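Long-range contact in Atg5 (Kluyveromyces marxianus, PDB 3VQI), which takes part in cytoplasm-to-vacuole transport and autophagic vesicle formation, and is required for selective autophagic degradation of the nucleus: residues I26-I40 / T54-P66. Sequence-based numbering, arbitrary orientation.
Sequences IVVPNTTLADKSCHI and TVVRKLADTIKVP. With SO4 (sulfate ion), chain G.
Beside Cys38, whose CB rests on Lys58 CD, the imidazole of His39 meets a sulfate, probably from the crystallisation liquor, at its edge, the sulfur in the ring plane. ND1 donates to O1 of the ion at 2.7 Å, and the His39 backbone N reaches O3 at 2.9 Å. This is the ubiquitin-like fold of the UblA domain: edge strand 37-43, paired with 15-22, packs against helix 48-59; segments 37-40 and 54-59 run at 143°, roughly antiparallel. Cys38 and Ile40 point toward the helix. Ile40 CD1 meets Val55 CG2 at 3.6 Å, the two side chains crossing at about a right angle, while Lys58 CE passes Ile40 CG2. Leu59 lays CD2 against Ser37 O, 3.5 Å away. Val20 and Leu119 also touch Val55, joining it to the sheet core.

Thr62 grips the 26-40 segment at two places, near Val28 and near Asp35. With chi1 -60°, OG1 stands anti to its own carbonyl carbon and donates to Asp35 O at 3.1 Å. It approaches from above the carbonyl plane, 66° out of it; CG2 turns to Lys36 CB. A valine here would probably leave Asp35 O without this donor and free the turn around it to shift. Val27 and Ile63 form a single beta bridge: Thr62 O accepts Val28 N at 2.9 Å, and Lys64 N donates to Ile26 O, whose position is less certain. Ile26 and Ile63 lie side by side, both touching Trp74. Val28 CG1 leans on Lys64 CB at 3.5 Å, and Thr31 OG1 donates to Val28 O at 3.0 Å.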
ATOM      1  N   ILE A  26     -11.577  -4.015 -22.998  1.00 54.33           N
ATOM      2  CA  ILE A  26     -10.822  -5.158 -23.516  1.00 55.20           C
ATOM      3  C   ILE A  26     -11.479  -6.533 -23.418  1.00 56.33           C
ATOM      4  O   ILE A  26     -10.929  -7.521 -23.915  1.00 55.17           O
ATOM      5  CB  ILE A  26      -9.423  -5.255 -22.839  1.00 54.49           C
ATOM      6  CG1 ILE A  26      -9.583  -5.564 -21.342  1.00 53.49           C
ATOM      7  CG2 ILE A  26      -8.656  -3.956 -23.035  1.00 50.92           C
ATOM      8  CD1 ILE A  26      -8.275  -5.835 -20.619  1.00 51.74           C
ATOM      9  N   VAL A  27     -12.644  -6.606 -22.787  1.00 56.71           N
ATOM     10  CA  VAL A  27     -13.328  -7.884 -22.648  1.00 60.65           C
ATOM     11  C   VAL A  27     -13.853  -8.407 -23.983  1.00 63.81           C
ATOM     12  O   VAL A  27     -14.134  -7.630 -24.896  1.00 65.07           O
ATOM     13  CB  VAL A  27     -14.511  -7.771 -21.668  1.00 60.41           C
ATOM     14  CG1 VAL A  27     -15.600  -6.898 -22.267  1.00 61.44           C
ATOM     15  CG2 VAL A  27     -15.047  -9.148 -21.325  1.00 57.33           C
ATOM     16  N   VAL A  28     -13.974  -9.730 -24.098  1.00 67.63           N
ATOM     17  CA  VAL A  28     -14.500 -10.339 -25.316  1.00 70.52           C
ATOM     18  C   VAL A  28     -16.004 -10.073 -25.370  1.00 72.96           C
ATOM     19  O   VAL A  28     -16.708 -10.194 -24.359  1.00 71.98           O
ATOM     20  CB  VAL A  28     -14.268 -11.862 -25.356  1.00 69.87           C
ATOM     21  CG1 VAL A  28     -12.787 -12.159 -25.473  1.00 69.24           C
ATOM     22  CG2 VAL A  28     -14.846 -12.509 -24.117  1.00 70.86           C
ATOM     23  N   PRO A  29     -16.512  -9.703 -26.558  1.00 75.55           N
ATOM     24  CA  PRO A  29     -17.924  -9.400 -26.816  1.00 76.64           C
ATOM     25  C   PRO A  29     -18.952 -10.215 -26.033  1.00 77.92           C
ATOM     26  O   PRO A  29     -18.948 -11.449 -26.059  1.00 77.17           O
ATOM     27  CB  PRO A  29     -18.036  -9.601 -28.320  1.00 77.48           C
ATOM     28  CG  PRO A  29     -16.720  -9.047 -28.801  1.00 77.20           C
ATOM     29  CD  PRO A  29     -15.734  -9.660 -27.814  1.00 76.64           C
ATOM     30  N   ASN A  30     -19.824  -9.490 -25.337  1.00 79.59           N
ATOM     31  CA  ASN A  30     -20.905 -10.056 -24.533  1.00 81.27           C
ATOM     32  C   ASN A  30     -20.634 -11.405 -23.864  1.00 82.48           C
ATOM     33  O   ASN A  30     -21.149 -12.440 -24.294  1.00 83.11           O
ATOM     34  CB  ASN A  30     -22.180 -10.147 -25.379  1.00 81.98           C
ATOM     35  N   THR A  31     -19.821 -11.394 -22.814  1.00 83.50           N
ATOM     36  CA  THR A  31     -19.536 -12.611 -22.066  1.00 83.34           C
ATOM     37  C   THR A  31     -20.086 -12.371 -20.671  1.00 83.45           C
ATOM     38  O   THR A  31     -20.079 -11.240 -20.183  1.00 82.76           O
ATOM     39  CB  THR A  31     -18.036 -12.912 -21.998  1.00 83.74           C
ATOM     40  OG1 THR A  31     -17.307 -11.687 -21.873  1.00 83.61           O
ATOM     41  CG2 THR A  31     -17.594 -13.655 -23.249  1.00 83.69           C
ATOM     42  N   THR A  32     -20.578 -13.437 -20.047  1.00 83.36           N
ATOM     43  CA  THR A  32     -21.183 -13.365 -18.719  1.00 83.63           C
ATOM     44  C   THR A  32     -20.302 -12.721 -17.659  1.00 82.58           C
ATOM     45  O   THR A  32     -19.079 -12.865 -17.677  1.00 81.81           O
ATOM     46  CB  THR A  32     -21.591 -14.775 -18.220  1.00 84.64           C
ATOM     47  OG1 THR A  32     -22.506 -15.360 -19.152  1.00 86.98           O
ATOM     48  CG2 THR A  32     -22.260 -14.693 -16.851  1.00 84.78           C
ATOM     49  N   LEU A  33     -20.943 -12.013 -16.734  1.00 80.95           N
ATOM     50  CA  LEU A  33     -20.235 -11.354 -15.646  1.00 79.96           C
ATOM     51  C   LEU A  33     -19.430 -12.381 -14.853  1.00 79.62           C
ATOM     52  O   LEU A  33     -18.259 -12.164 -14.544  1.00 80.07           O
ATOM     53  CB  LEU A  33     -21.229 -10.648 -14.717  1.00 79.14           C
ATOM     54  CG  LEU A  33     -20.663 -10.111 -13.399  1.00 78.68           C
ATOM     55  CD1 LEU A  33     -19.532  -9.150 -13.699  1.00 79.10           C
ATOM     56  CD2 LEU A  33     -21.755  -9.421 -12.590  1.00 77.69           C
ATOM     57  N   ALA A  34     -20.059 -13.504 -14.532  1.00 78.30           N
ATOM     58  CA  ALA A  34     -19.386 -14.543 -13.776  1.00 77.65           C
ATOM     59  C   ALA A  34     -18.075 -14.927 -14.446  1.00 77.09           C
ATOM     60  O   ALA A  34     -17.056 -15.094 -13.777  1.00 78.90           O
ATOM     61  CB  ALA A  34     -20.286 -15.765 -13.647  1.00 77.86           C
ATOM     62  N   ASP A  35     -18.097 -15.053 -15.765  1.00 75.18           N
ATOM     63  CA  ASP A  35     -16.901 -15.432 -16.508  1.00 74.50           C
ATOM     64  C   ASP A  35     -15.782 -14.387 -16.547  1.00 73.02           C
ATOM     65  O   ASP A  35     -14.604 -14.737 -16.646  1.00 72.34           O
ATOM     66  CB  ASP A  35     -17.278 -15.809 -17.945  1.00 76.91           C
ATOM     67  CG  ASP A  35     -17.717 -17.258 -18.079  1.00 79.15           C
ATOM     68  OD1 ASP A  35     -18.701 -17.655 -17.412  1.00 80.60           O
ATOM     69  OD2 ASP A  35     -17.075 -17.999 -18.857  1.00 79.29           O
ATOM     70  N   LYS A  36     -16.143 -13.109 -16.475  1.00 71.36           N
ATOM     71  CA  LYS A  36     -15.151 -12.039 -16.530  1.00 69.23           C
ATOM     72  C   LYS A  36     -14.813 -11.490 -15.146  1.00 67.18           C
ATOM     73  O   LYS A  36     -14.252 -10.404 -15.011  1.00 65.94           O
ATOM     74  CB  LYS A  36     -15.650 -10.910 -17.440  1.00 69.21           C
ATOM     75  CG  LYS A  36     -16.898 -10.207 -16.937  1.00 69.40           C
ATOM     76  CD  LYS A  36     -17.354  -9.145 -17.920  1.00 71.53           C
ATOM     77  CE  LYS A  36     -18.660  -8.496 -17.471  1.00 72.15           C
ATOM     78  NZ  LYS A  36     -19.165  -7.527 -18.487  1.00 72.43           N
ATOM     79  N   SER A  37     -15.154 -12.253 -14.120  1.00 65.48           N
ATOM     80  CA  SER A  37     -14.879 -11.842 -12.757  1.00 65.84           C
ATOM     81  C   SER A  37     -14.096 -12.900 -12.006  1.00 65.50           C
ATOM     82  O   SER A  37     -13.945 -14.026 -12.468  1.00 65.62           O
ATOM     83  CB  SER A  37     -16.182 -11.574 -12.004  1.00 65.44           C
ATOM     84  OG  SER A  37     -16.832 -10.419 -12.496  1.00 69.56           O
ATOM     85  N   CYS A  38     -13.595 -12.513 -10.841  1.00 65.32           N
ATOM     86  CA  CYS A  38     -12.856 -13.406  -9.963  1.00 64.97           C
ATOM     87  C   CYS A  38     -12.674 -12.655  -8.657  1.00 64.88           C
ATOM     88  O   CYS A  38     -12.383 -11.464  -8.653  1.00 65.41           O
ATOM     89  CB  CYS A  38     -11.499 -13.799 -10.566  1.00 64.22           C
ATOM     90  SG  CYS A  38     -10.198 -12.557 -10.498  1.00 63.93           S
ATOM     91  N   HIS A  39     -12.891 -13.340  -7.544  1.00 65.78           N
ATOM     92  CA  HIS A  39     -12.742 -12.711  -6.243  1.00 65.51           C
ATOM     93  C   HIS A  39     -11.486 -13.258  -5.602  1.00 63.47           C
ATOM     94  O   HIS A  39     -11.247 -14.461  -5.603  1.00 62.66           O
ATOM     95  CB  HIS A  39     -13.955 -13.009  -5.358  1.00 68.58           C
ATOM     96  CG  HIS A  39     -15.261 -12.835  -6.064  1.00 73.66           C
ATOM     97  ND1 HIS A  39     -15.741 -13.754  -6.973  1.00 75.82           N
ATOM     98  CD2 HIS A  39     -16.157 -11.819  -6.047  1.00 75.45           C
ATOM     99  CE1 HIS A  39     -16.876 -13.313  -7.486  1.00 77.33           C
ATOM    100  NE2 HIS A  39     -17.151 -12.141  -6.941  1.00 77.64           N
ATOM    101  N   ILE A  40     -10.669 -12.366  -5.070  1.00 61.05           N
ATOM    102  CA  ILE A  40      -9.455 -12.798  -4.428  1.00 59.61           C
ATOM    103  C   ILE A  40      -9.273 -12.006  -3.163  1.00 58.54           C
ATOM    104  O   ILE A  40      -9.630 -10.831  -3.102  1.00 58.80           O
ATOM    105  CB  ILE A  40      -8.259 -12.594  -5.340  1.00 59.67           C
ATOM    106  CG1 ILE A  40      -8.087 -11.117  -5.641  1.00 60.33           C
ATOM    107  CG2 ILE A  40      -8.477 -13.352  -6.642  1.00 61.40           C
ATOM    108  CD1 ILE A  40      -6.954 -10.853  -6.594  1.00 65.09           C
ATOM    109  N   THR A  54      -1.766 -13.136 -11.383  1.00 53.49           N
ATOM    110  CA  THR A  54      -2.758 -14.118 -10.970  1.00 51.63           C
ATOM    111  C   THR A  54      -4.090 -13.704 -11.572  1.00 50.70           C
ATOM    112  O   THR A  54      -4.807 -14.520 -12.150  1.00 50.93           O
ATOM    113  CB  THR A  54      -2.896 -14.142  -9.442  1.00 52.51           C
ATOM    114  OG1 THR A  54      -1.595 -14.238  -8.854  1.00 51.06           O
ATOM    115  CG2 THR A  54      -3.766 -15.309  -8.991  1.00 50.91           C
ATOM    116  N   VAL A  55      -4.415 -12.424 -11.429  1.00 48.39           N
ATOM    117  CA  VAL A  55      -5.662 -11.899 -11.965  1.00 46.46           C
ATOM    118  C   VAL A  55      -5.669 -12.031 -13.482  1.00 46.87           C
ATOM    119  O   VAL A  55      -6.668 -12.440 -14.076  1.00 46.60           O
ATOM    120  CB  VAL A  55      -5.856 -10.449 -11.528  1.00 45.60           C
ATOM    121  CG1 VAL A  55      -6.933  -9.767 -12.344  1.00 46.77           C
ATOM    122  CG2 VAL A  55      -6.254 -10.443 -10.082  1.00 45.30           C
ATOM    123  N   VAL A  56      -4.549 -11.720 -14.116  1.00 47.76           N
ATOM    124  CA  VAL A  56      -4.486 -11.845 -15.557  1.00 49.39           C
ATOM    125  C   VAL A  56      -4.729 -13.296 -15.963  1.00 51.40           C
ATOM    126  O   VAL A  56      -5.516 -13.563 -16.862  1.00 51.98           O
ATOM    127  CB  VAL A  56      -3.137 -11.362 -16.093  1.00 48.87           C
ATOM    128  CG1 VAL A  56      -2.952 -11.825 -17.525  1.00 46.77           C
ATOM    129  CG2 VAL A  56      -3.078  -9.834 -16.020  1.00 49.41           C
ATOM    130  N   ARG A  57      -4.066 -14.228 -15.285  1.00 53.86           N
ATOM    131  CA  ARG A  57      -4.211 -15.657 -15.569  1.00 54.01           C
ATOM    132  C   ARG A  57      -5.677 -16.090 -15.482  1.00 52.82           C
ATOM    133  O   ARG A  57      -6.231 -16.640 -16.428  1.00 52.19           O
ATOM    134  CB  ARG A  57      -3.390 -16.485 -14.564  1.00 56.66           C
ATOM    135  CG  ARG A  57      -3.215 -17.981 -14.922  1.00 58.87           C
ATOM    136  CD  ARG A  57      -3.195 -18.935 -13.695  1.00 60.28           C
ATOM    137  NE  ARG A  57      -2.620 -18.370 -12.464  1.00 61.60           N
ATOM    138  CZ  ARG A  57      -1.408 -17.827 -12.363  1.00 61.65           C
ATOM    139  NH1 ARG A  57      -0.613 -17.758 -13.418  1.00 65.12           N
ATOM    140  NH2 ARG A  57      -0.986 -17.351 -11.201  1.00 62.22           N
ATOM    141  N   LYS A  58      -6.305 -15.837 -14.342  1.00 52.29           N
ATOM    142  CA  LYS A  58      -7.688 -16.246 -14.151  1.00 53.53           C
ATOM    143  C   LYS A  58      -8.668 -15.716 -15.181  1.00 54.83           C
ATOM    144  O   LYS A  58      -9.697 -16.348 -15.434  1.00 55.82           O
ATOM    145  CB  LYS A  58      -8.198 -15.832 -12.774  1.00 53.62           C
ATOM    146  CG  LYS A  58      -7.640 -16.605 -11.607  1.00 55.31           C
ATOM    147  CD  LYS A  58      -8.498 -16.351 -10.370  1.00 57.36           C
ATOM    148  CE  LYS A  58      -7.729 -16.580  -9.074  1.00 58.97           C
ATOM    149  NZ  LYS A  58      -8.077 -17.859  -8.396  1.00 59.44           N
ATOM    150  N   LEU A  59      -8.363 -14.563 -15.773  1.00 54.67           N
ATOM    151  CA  LEU A  59      -9.274 -13.953 -16.738  1.00 52.77           C
ATOM    152  C   LEU A  59      -8.741 -13.904 -18.158  1.00 53.85           C
ATOM    153  O   LEU A  59      -9.384 -13.328 -19.030  1.00 56.24           O
ATOM    154  CB  LEU A  59      -9.640 -12.533 -16.282  1.00 49.77           C
ATOM    155  CG  LEU A  59     -10.047 -12.385 -14.810  1.00 49.06           C
ATOM    156  CD1 LEU A  59     -10.310 -10.922 -14.478  1.00 46.33           C
ATOM    157  CD2 LEU A  59     -11.284 -13.232 -14.522  1.00 47.36           C
ATOM    158  N   ALA A  60      -7.582 -14.509 -18.401  1.00 54.57           N
ATOM    159  CA  ALA A  60      -6.993 -14.505 -19.740  1.00 56.51           C
ATOM    160  C   ALA A  60      -7.983 -14.955 -20.814  1.00 58.90           C
ATOM    161  O   ALA A  60      -7.900 -14.526 -21.967  1.00 58.59           O
ATOM    162  CB  ALA A  60      -5.768 -15.391 -19.775  1.00 54.19           C
ATOM    163  N   ASP A  61      -8.919 -15.815 -20.427  1.00 60.73           N
ATOM    164  CA  ASP A  61      -9.922 -16.343 -21.347  1.00 63.83           C
ATOM    165  C   ASP A  61     -10.927 -15.314 -21.831  1.00 64.34           C
ATOM    166  O   ASP A  61     -11.413 -15.392 -22.959  1.00 62.96           O
ATOM    167  CB  ASP A  61     -10.685 -17.491 -20.683  1.00 66.19           C
ATOM    168  CG  ASP A  61     -10.146 -18.846 -21.068  1.00 69.35           C
ATOM    169  OD1 ASP A  61      -9.028 -18.896 -21.637  1.00 70.36           O
ATOM    170  OD2 ASP A  61     -10.839 -19.859 -20.796  1.00 70.85           O
ATOM    171  N   THR A  62     -11.236 -14.358 -20.966  1.00 64.59           N
ATOM    172  CA  THR A  62     -12.212 -13.326 -21.267  1.00 65.21           C
ATOM    173  C   THR A  62     -11.601 -12.070 -21.859  1.00 64.75           C
ATOM    174  O   THR A  62     -12.309 -11.121 -22.186  1.00 65.65           O
ATOM    175  CB  THR A  62     -12.988 -12.974 -19.995  1.00 66.86           C
ATOM    176  OG1 THR A  62     -13.653 -14.155 -19.521  1.00 71.77           O
ATOM    177  CG2 THR A  62     -14.018 -11.903 -20.259  1.00 68.60           C
ATOM    178  N   ILE A  63     -10.286 -12.053 -22.010  1.00 64.75           N
ATOM    179  CA  ILE A  63      -9.634 -10.879 -22.570  1.00 64.43           C
ATOM    180  C   ILE A  63      -9.566 -11.002 -24.081  1.00 64.94           C
ATOM    181  O   ILE A  63      -8.947 -11.927 -24.608  1.00 64.34           O
ATOM    182  CB  ILE A  63      -8.213 -10.687 -21.981  1.00 63.31           C
ATOM    183  CG1 ILE A  63      -8.287  -9.882 -20.680  1.00 63.56           C
ATOM    184  CG2 ILE A  63      -7.335  -9.933 -22.960  1.00 63.46           C
ATOM    185  CD1 ILE A  63      -9.193 -10.460 -19.623  1.00 62.53           C
ATOM    186  N   LYS A  64     -10.201 -10.058 -24.772  1.00 65.80           N
ATOM    187  CA  LYS A  64     -10.236 -10.064 -26.233  1.00 66.98           C
ATOM    188  C   LYS A  64      -8.946  -9.545 -26.851  1.00 66.46           C
ATOM    189  O   LYS A  64      -8.530  -9.991 -27.920  1.00 66.90           O
ATOM    190  CB  LYS A  64     -11.410  -9.209 -26.741  1.00 69.04           C
ATOM    191  CG  LYS A  64     -11.121  -7.695 -26.788  1.00 70.54           C
ATOM    192  CD  LYS A  64     -12.326  -6.878 -27.252  1.00 71.11           C
ATOM    193  CE  LYS A  64     -11.949  -5.414 -27.499  1.00 72.71           C
ATOM    194  NZ  LYS A  64     -13.105  -4.580 -27.965  1.00 73.01           N
ATOM    195  N   VAL A  65      -8.314  -8.596 -26.173  1.00 65.69           N
ATOM    196  CA  VAL A  65      -7.088  -7.979 -26.671  1.00 65.25           C
ATOM    197  C   VAL A  65      -5.871  -8.885 -26.485  1.00 64.15           C
ATOM    198  O   VAL A  65      -5.861  -9.747 -25.612  1.00 64.91           O
ATOM    199  CB  VAL A  65      -6.860  -6.614 -25.946  1.00 65.75           C
ATOM    200  CG1 VAL A  65      -5.814  -5.785 -26.672  1.00 66.15           C
ATOM    201  CG2 VAL A  65      -8.176  -5.843 -25.875  1.00 65.75           C
ATOM    202  N   PRO A  66      -4.847  -8.732 -27.339  1.00 63.33           N
ATOM    203  CA  PRO A  66      -3.630  -9.549 -27.236  1.00 63.30           C
ATOM    204  C   PRO A  66      -2.598  -8.869 -26.334  1.00 63.27           C
ATOM    205  O   PRO A  66      -2.530  -7.640 -26.287  1.00 63.01           O
ATOM    206  CB  PRO A  66      -3.150  -9.621 -28.676  1.00 62.46           C
ATOM    207  CG  PRO A  66      -3.489  -8.266 -29.176  1.00 62.06           C
ATOM    208  CD  PRO A  66      -4.903  -8.072 -28.657  1.00 62.96           C
TER
HETATM  209  S   SO4 G 302     -14.010 -16.793  -8.432  1.00114.82           S
HETATM  210  O1  SO4 G 302     -15.028 -15.753  -8.669  1.00114.66           O
HETATM  211  O2  SO4 G 302     -13.603 -17.398  -9.716  1.00113.89           O
HETATM  212  O3  SO4 G 302     -12.825 -16.200  -7.784  1.00114.43           O
HETATM  213  O4  SO4 G 302     -14.590 -17.824  -7.550  1.00115.24           O